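Side-chain contact in peridinin-chlorophyll A protein (PDB 2C9E), which probably serves as a water-soluble antenna that captures blue-green sunlight with peridinin and chlorophyll a: residues F242-A247 with L269-M274. Residues are numbered along the deposited sequence; the frame is centred on the assembly and turned at random.
Sequences FAHVRA and LALAKM. With CLA (chlorophyll a), chain C.
The imidazole of His244 lies with one face against chlorophyll a, whose C1C sits 3.2 Å above the ring plane and displaced toward its rim, while the edge meets two partners in that plane: the CD2 methyl of Leu271 and a water. CD2 of Leu271 stands 4.0 Å from CE1 of His244. The water oxygen is hydrogen-bonded to NE2 of His244 at 2.7 Å. The same water oxygen coordinates MG, the magnesium of chlorophyll a, at 2.1 Å, so the histidine reaches the metal through one intermediate. At the other ring nitrogen, ND1 is bonded to the carbonyl of Ala240 one turn earlier in the same helix; together the two bonds fix the rotation of the ring. With CG opposite the carbonyl carbon (chi1 -72°), the imidazole is carried off helix 234-251 and against the face of the macrocycle. Leu271 CD2, beside the imidazole edge, rests over CHD of chlorophyll a, 3.6 Å away. The CE methyl of Met274 extends this apolar surface, resting 3.6 Å from CMD of the macrocycle. Farther from the pigment, the two helices approach through small residues, the CB atoms of Ala243 and Ala270 meeting at 3.9 Å. A leucine in place of His244 would probably leave the magnesium-bound water without this protein partner and free to shift. Peridinin also touches His244 and Leu271, and Gln297 is hydrogen-bonded to the chlorophyll. The whole exemplifies a water-mediated chlorophyll site, with the water as magnesium ligand and the histidine as the second-shell residue that positions it, inside the all-helical pigment-binding fold of the peridinin-chlorophyll proteins.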
ATOM      1  N   PHE A 242       1.713  12.741  -0.794  1.00 22.14           N
ATOM      2  CA  PHE A 242       2.734  13.634  -0.340  1.00 22.22           C
ATOM      3  C   PHE A 242       2.402  14.150   1.097  1.00 22.85           C
ATOM      4  O   PHE A 242       3.311  14.297   1.945  1.00 20.61           O
ATOM      5  CB  PHE A 242       2.900  14.791  -1.332  1.00 25.47           C
ATOM      6  CG  PHE A 242       3.967  15.759  -0.920  1.00 27.73           C
ATOM      7  CD1 PHE A 242       5.282  15.329  -0.784  1.00 29.13           C
ATOM      8  CD2 PHE A 242       3.637  17.068  -0.556  1.00 28.96           C
ATOM      9  CE1 PHE A 242       6.277  16.180  -0.278  1.00 31.50           C
ATOM     10  CE2 PHE A 242       4.605  17.945  -0.044  1.00 29.84           C
ATOM     11  CZ  PHE A 242       5.934  17.498   0.097  1.00 33.09           C
ATOM     12  N   ALA A 243       1.120  14.416   1.384  1.00 22.08           N
ATOM     13  CA  ALA A 243       0.753  14.876   2.733  1.00 22.58           C
ATOM     14  C   ALA A 243       1.314  13.863   3.784  1.00 22.13           C
ATOM     15  O   ALA A 243       1.845  14.250   4.818  1.00 19.99           O
ATOM     16  CB  ALA A 243      -0.779  14.991   2.867  1.00 23.98           C
ATOM     17  N   HIS A 244       1.212  12.563   3.495  1.00 22.30           N
ATOM     18  CA  HIS A 244       1.730  11.548   4.442  1.00 21.53           C
ATOM     19  C   HIS A 244       3.268  11.592   4.490  1.00 19.87           C
ATOM     20  O   HIS A 244       3.842  11.416   5.540  1.00 18.90           O
ATOM     21  CB  HIS A 244       1.291  10.133   4.046  1.00 20.88           C
ATOM     22  CG  HIS A 244      -0.172   9.838   4.273  1.00 20.95           C
ATOM     23  ND1 HIS A 244      -1.170  10.275   3.418  1.00 19.69           N
ATOM     24  CD2 HIS A 244      -0.792   9.110   5.239  1.00 18.85           C
ATOM     25  CE1 HIS A 244      -2.345   9.829   3.850  1.00 21.10           C
ATOM     26  NE2 HIS A 244      -2.142   9.120   4.956  1.00 21.69           N
ATOM     27  N   VAL A 245       3.932  11.779   3.339  1.00 20.98           N
ATOM     28  CA  VAL A 245       5.412  11.874   3.287  1.00 21.07           C
ATOM     29  C   VAL A 245       5.779  13.019   4.238  1.00 21.53           C
ATOM     30  O   VAL A 245       6.682  12.915   5.046  1.00 20.19           O
ATOM     31  CB  VAL A 245       5.986  12.245   1.840  1.00 21.34           C
ATOM     32  CG1 VAL A 245       7.471  12.652   1.963  1.00 21.24           C
ATOM     33  CG2 VAL A 245       5.885  11.042   0.854  1.00 19.64           C
ATOM     34  N   ARG A 246       5.070  14.126   4.150  1.00 22.75           N
ATOM     35  CA  ARG A 246       5.419  15.214   5.068  1.00 26.33           C
ATOM     36  C   ARG A 246       5.171  14.845   6.549  1.00 25.12           C
ATOM     37  O   ARG A 246       6.014  15.100   7.411  1.00 23.78           O
ATOM     38  CB  ARG A 246       4.639  16.484   4.717  1.00 28.29           C
ATOM     39  CG  ARG A 246       4.752  17.545   5.785  1.00 34.11           C
ATOM     40  CD  ARG A 246       3.633  18.569   5.675  1.00 40.13           C
ATOM     41  NE  ARG A 246       3.749  19.373   4.461  1.00 44.35           N
ATOM     42  CZ  ARG A 246       2.740  19.570   3.617  1.00 46.99           C
ATOM     43  NH1 ARG A 246       1.550  19.000   3.871  1.00 46.68           N
ATOM     44  NH2 ARG A 246       2.914  20.338   2.536  1.00 45.61           N
ATOM     45  N   ALA A 247       4.026  14.226   6.835  1.00 24.80           N
ATOM     46  CA  ALA A 247       3.678  13.840   8.216  1.00 25.33           C
ATOM     47  C   ALA A 247       4.732  12.933   8.878  1.00 25.18           C
ATOM     48  O   ALA A 247       5.155  13.138  10.024  1.00 24.42           O
ATOM     49  CB  ALA A 247       2.340  13.155   8.213  1.00 26.17           C
ATOM     50  N   LEU A 269      -7.208  16.486   5.385  1.00 25.57           N
ATOM     51  CA  LEU A 269      -7.862  17.297   4.359  1.00 27.19           C
ATOM     52  C   LEU A 269      -7.586  16.694   2.979  1.00 27.82           C
ATOM     53  O   LEU A 269      -8.481  16.592   2.130  1.00 28.53           O
ATOM     54  CB  LEU A 269      -7.341  18.737   4.399  1.00 28.57           C
ATOM     55  CG  LEU A 269      -7.903  19.698   3.333  1.00 30.62           C
ATOM     56  CD1 LEU A 269      -9.445  19.703   3.355  1.00 29.28           C
ATOM     57  CD2 LEU A 269      -7.370  21.112   3.613  1.00 28.90           C
ATOM     58  N   ALA A 270      -6.334  16.300   2.771  1.00 27.26           N
ATOM     59  CA  ALA A 270      -5.907  15.718   1.519  1.00 26.31           C
ATOM     60  C   ALA A 270      -6.668  14.421   1.268  1.00 25.85           C
ATOM     61  O   ALA A 270      -7.076  14.164   0.143  1.00 27.72           O
ATOM     62  CB  ALA A 270      -4.404  15.497   1.547  1.00 26.09           C
ATOM     63  N   LEU A 271      -6.898  13.612   2.299  1.00 24.57           N
ATOM     64  CA  LEU A 271      -7.668  12.383   2.109  1.00 22.62           C
ATOM     65  C   LEU A 271      -9.132  12.700   1.790  1.00 22.26           C
ATOM     66  O   LEU A 271      -9.733  12.093   0.920  1.00 24.05           O
ATOM     67  CB  LEU A 271      -7.597  11.490   3.370  1.00 19.81           C
ATOM     68  CG  LEU A 271      -6.262  10.769   3.568  1.00 20.60           C
ATOM     69  CD1 LEU A 271      -6.241  10.064   4.881  1.00 20.03           C
ATOM     70  CD2 LEU A 271      -6.066   9.758   2.435  1.00 19.02           C
ATOM     71  N   ALA A 272      -9.720  13.615   2.550  1.00 23.74           N
ATOM     72  CA  ALA A 272     -11.092  14.026   2.342  1.00 24.26           C
ATOM     73  C   ALA A 272     -11.287  14.359   0.838  1.00 25.29           C
ATOM     74  O   ALA A 272     -12.196  13.834   0.162  1.00 27.00           O
ATOM     75  CB  ALA A 272     -11.401  15.267   3.259  1.00 24.31           C
ATOM     76  N   LYS A 273     -10.423  15.213   0.312  1.00 26.88           N
ATOM     77  CA  LYS A 273     -10.461  15.588  -1.102  1.00 28.09           C
ATOM     78  C   LYS A 273     -10.275  14.367  -2.016  1.00 26.85           C
ATOM     79  O   LYS A 273     -11.008  14.196  -3.016  1.00 26.31           O
ATOM     80  CB  LYS A 273      -9.367  16.608  -1.384  1.00 31.86           C
ATOM     81  CG  LYS A 273      -9.892  17.976  -1.531  1.00 36.55           C
ATOM     82  CD  LYS A 273      -9.735  18.739  -0.261  1.00 39.07           C
ATOM     83  CE  LYS A 273      -8.304  19.197  -0.113  1.00 41.79           C
ATOM     84  NZ  LYS A 273      -8.014  20.526  -0.751  1.00 41.95           N
ATOM     85  N   MET A 274      -9.327  13.490  -1.676  1.00 23.31           N
ATOM     86  CA  MET A 274      -9.137  12.328  -2.519  1.00 23.13           C
ATOM     87  C   MET A 274     -10.369  11.427  -2.466  1.00 24.59           C
ATOM     88  O   MET A 274     -10.802  10.879  -3.487  1.00 25.97           O
ATOM     89  CB  MET A 274      -7.901  11.553  -2.091  1.00 24.09           C
ATOM     90  CG  MET A 274      -7.571  10.329  -2.962  1.00 21.91           C
ATOM     91  SD  MET A 274      -6.141   9.427  -2.205  1.00 23.17           S
ATOM     92  CE  MET A 274      -6.989   8.265  -1.098  1.00 22.34           C
TER
HETATM   93 MG   CLA C1328      -4.032   5.752   5.869  1.00 18.92          MG
HETATM   94  CHA CLA C1328      -7.370   4.839   6.484  1.00 17.54           C
HETATM   95  CHB CLA C1328      -3.128   4.336   8.894  1.00 15.81           C
HETATM   96  CHC CLA C1328      -0.693   5.770   4.903  1.00 20.50           C
HETATM   97  CHD CLA C1328      -4.972   6.321   2.551  1.00 19.35           C
HETATM   98  NA  CLA C1328      -5.128   4.870   7.543  1.00 15.04           N
HETATM   99  C1A CLA C1328      -6.504   4.594   7.571  1.00 18.76           C
HETATM  100  C2A CLA C1328      -6.857   3.875   8.855  1.00 19.43           C
HETATM  101  C3A CLA C1328      -5.577   3.938   9.676  1.00 16.26           C
HETATM  102  C4A CLA C1328      -4.511   4.382   8.674  1.00 17.90           C
HETATM  103  CMA CLA C1328      -5.715   5.010  10.767  1.00 13.83           C
HETATM  104  CAA CLA C1328      -7.255   2.419   8.586  1.00 18.06           C
HETATM  105  CBA CLA C1328      -7.845   1.727   9.812  1.00 20.31           C
HETATM  106  CGA CLA C1328      -8.037   0.231   9.606  1.00 20.90           C
HETATM  107  O1A CLA C1328      -8.450  -0.445  10.551  1.00 20.03           O
HETATM  108  O2A CLA C1328      -7.734  -0.431   8.326  1.00 19.43           O
HETATM  109  NB  CLA C1328      -2.230   5.270   6.786  1.00 17.99           N
HETATM  110  C1B CLA C1328      -2.105   4.743   8.054  1.00 17.05           C
HETATM  111  C2B CLA C1328      -0.717   4.756   8.427  1.00 19.87           C
HETATM  112  C3B CLA C1328       0.002   5.169   7.335  1.00 20.31           C
HETATM  113  C4B CLA C1328      -0.970   5.430   6.255  1.00 20.08           C
HETATM  114  CMB CLA C1328      -0.126   4.425   9.848  1.00 11.71           C
HETATM  115  CAB CLA C1328       1.443   5.228   7.569  1.00 20.93           C
HETATM  116  CBB CLA C1328       2.275   5.633   6.597  1.00 25.45           C
HETATM  117  NC  CLA C1328      -3.019   6.000   4.040  1.00 18.25           N
HETATM  118  C1C CLA C1328      -1.645   6.033   3.877  1.00 19.64           C
HETATM  119  C2C CLA C1328      -1.350   6.459   2.513  1.00 18.85           C
HETATM  120  C3C CLA C1328      -2.533   6.610   1.870  1.00 20.05           C
HETATM  121  C4C CLA C1328      -3.590   6.303   2.824  1.00 20.22           C
HETATM  122  CMC CLA C1328       0.024   6.691   1.881  1.00 19.42           C
HETATM  123  CAC CLA C1328      -2.753   7.030   0.433  1.00 20.29           C
HETATM  124  CBC CLA C1328      -2.870   8.596   0.300  1.00 20.99           C
HETATM  125  ND  CLA C1328      -5.729   5.611   4.753  1.00 16.78           N
HETATM  126  C1D CLA C1328      -5.991   6.014   3.473  1.00 18.51           C
HETATM  127  C2D CLA C1328      -7.404   6.203   3.277  1.00 18.18           C
HETATM  128  C3D CLA C1328      -7.979   5.759   4.403  1.00 18.44           C
HETATM  129  C4D CLA C1328      -6.941   5.385   5.300  1.00 19.04           C
HETATM  130  CMD CLA C1328      -8.090   6.742   1.971  1.00 18.31           C
HETATM  131  CAD CLA C1328      -9.224   5.425   5.050  1.00 21.31           C
HETATM  132  OBD CLA C1328     -10.392   5.775   4.806  1.00 25.89           O
HETATM  133  CBD CLA C1328      -8.897   4.623   6.294  1.00 19.33           C
HETATM  134  CGD CLA C1328      -9.685   5.235   7.431  1.00 19.67           C
HETATM  135  O1D CLA C1328      -9.170   6.103   8.134  1.00 16.83           O
HETATM  136  O2D CLA C1328     -10.972   4.855   7.627  1.00 22.68           O
HETATM  137  CED CLA C1328     -11.718   5.503   8.506  1.00 24.25           C
HETATM  138  C1  CLA C1328      -7.960  -1.863   8.261  1.00 21.72           C
HETATM  139  C2  CLA C1328      -7.602  -2.267   6.978  1.00 20.23           C
HETATM  140  C3  CLA C1328      -8.191  -3.182   6.111  1.00 20.70           C
HETATM  141  C4  CLA C1328      -9.476  -4.019   6.477  1.00 17.43           C
HETATM  142  C5  CLA C1328      -7.615  -3.463   4.664  1.00 22.03           C
HETATM  143  C6  CLA C1328      -6.289  -2.717   4.318  1.00 20.64           C
HETATM  144  C7  CLA C1328      -5.891  -2.863   2.827  1.00 20.60           C
HETATM  145  C8  CLA C1328      -4.620  -2.088   2.387  1.00 23.64           C
HETATM  146  C9  CLA C1328      -4.553  -2.003   0.845  1.00 24.27           C
HETATM  147  C10 CLA C1328      -3.379  -2.838   2.928  1.00 23.52           C
HETATM  148  C11 CLA C1328      -2.017  -2.421   2.319  1.00 24.50           C
HETATM  149  C12 CLA C1328      -0.843  -3.016   3.101  1.00 24.81           C
HETATM  150  C13 CLA C1328      -0.853  -4.539   3.303  1.00 25.34           C
HETATM  151  C14 CLA C1328       0.005  -5.017   4.454  1.00 25.68           C
HETATM  152  C15 CLA C1328      -0.419  -5.222   1.998  1.00 25.52           C
HETATM  153  C16 CLA C1328       1.015  -5.004   1.543  1.00 24.13           C
HETATM  154  C17 CLA C1328       1.135  -5.426   0.106  1.00 23.18           C
HETATM  155  C18 CLA C1328       2.546  -5.424  -0.468  1.00 24.82           C
HETATM  156  C19 CLA C1328       2.510  -5.868  -1.907  1.00 26.48           C
HETATM  157  C20 CLA C1328       3.436  -6.361   0.324  1.00 25.16           C
HETATM  158  O   HOH W   1      -3.886   7.794   6.451  1.00 17.65           O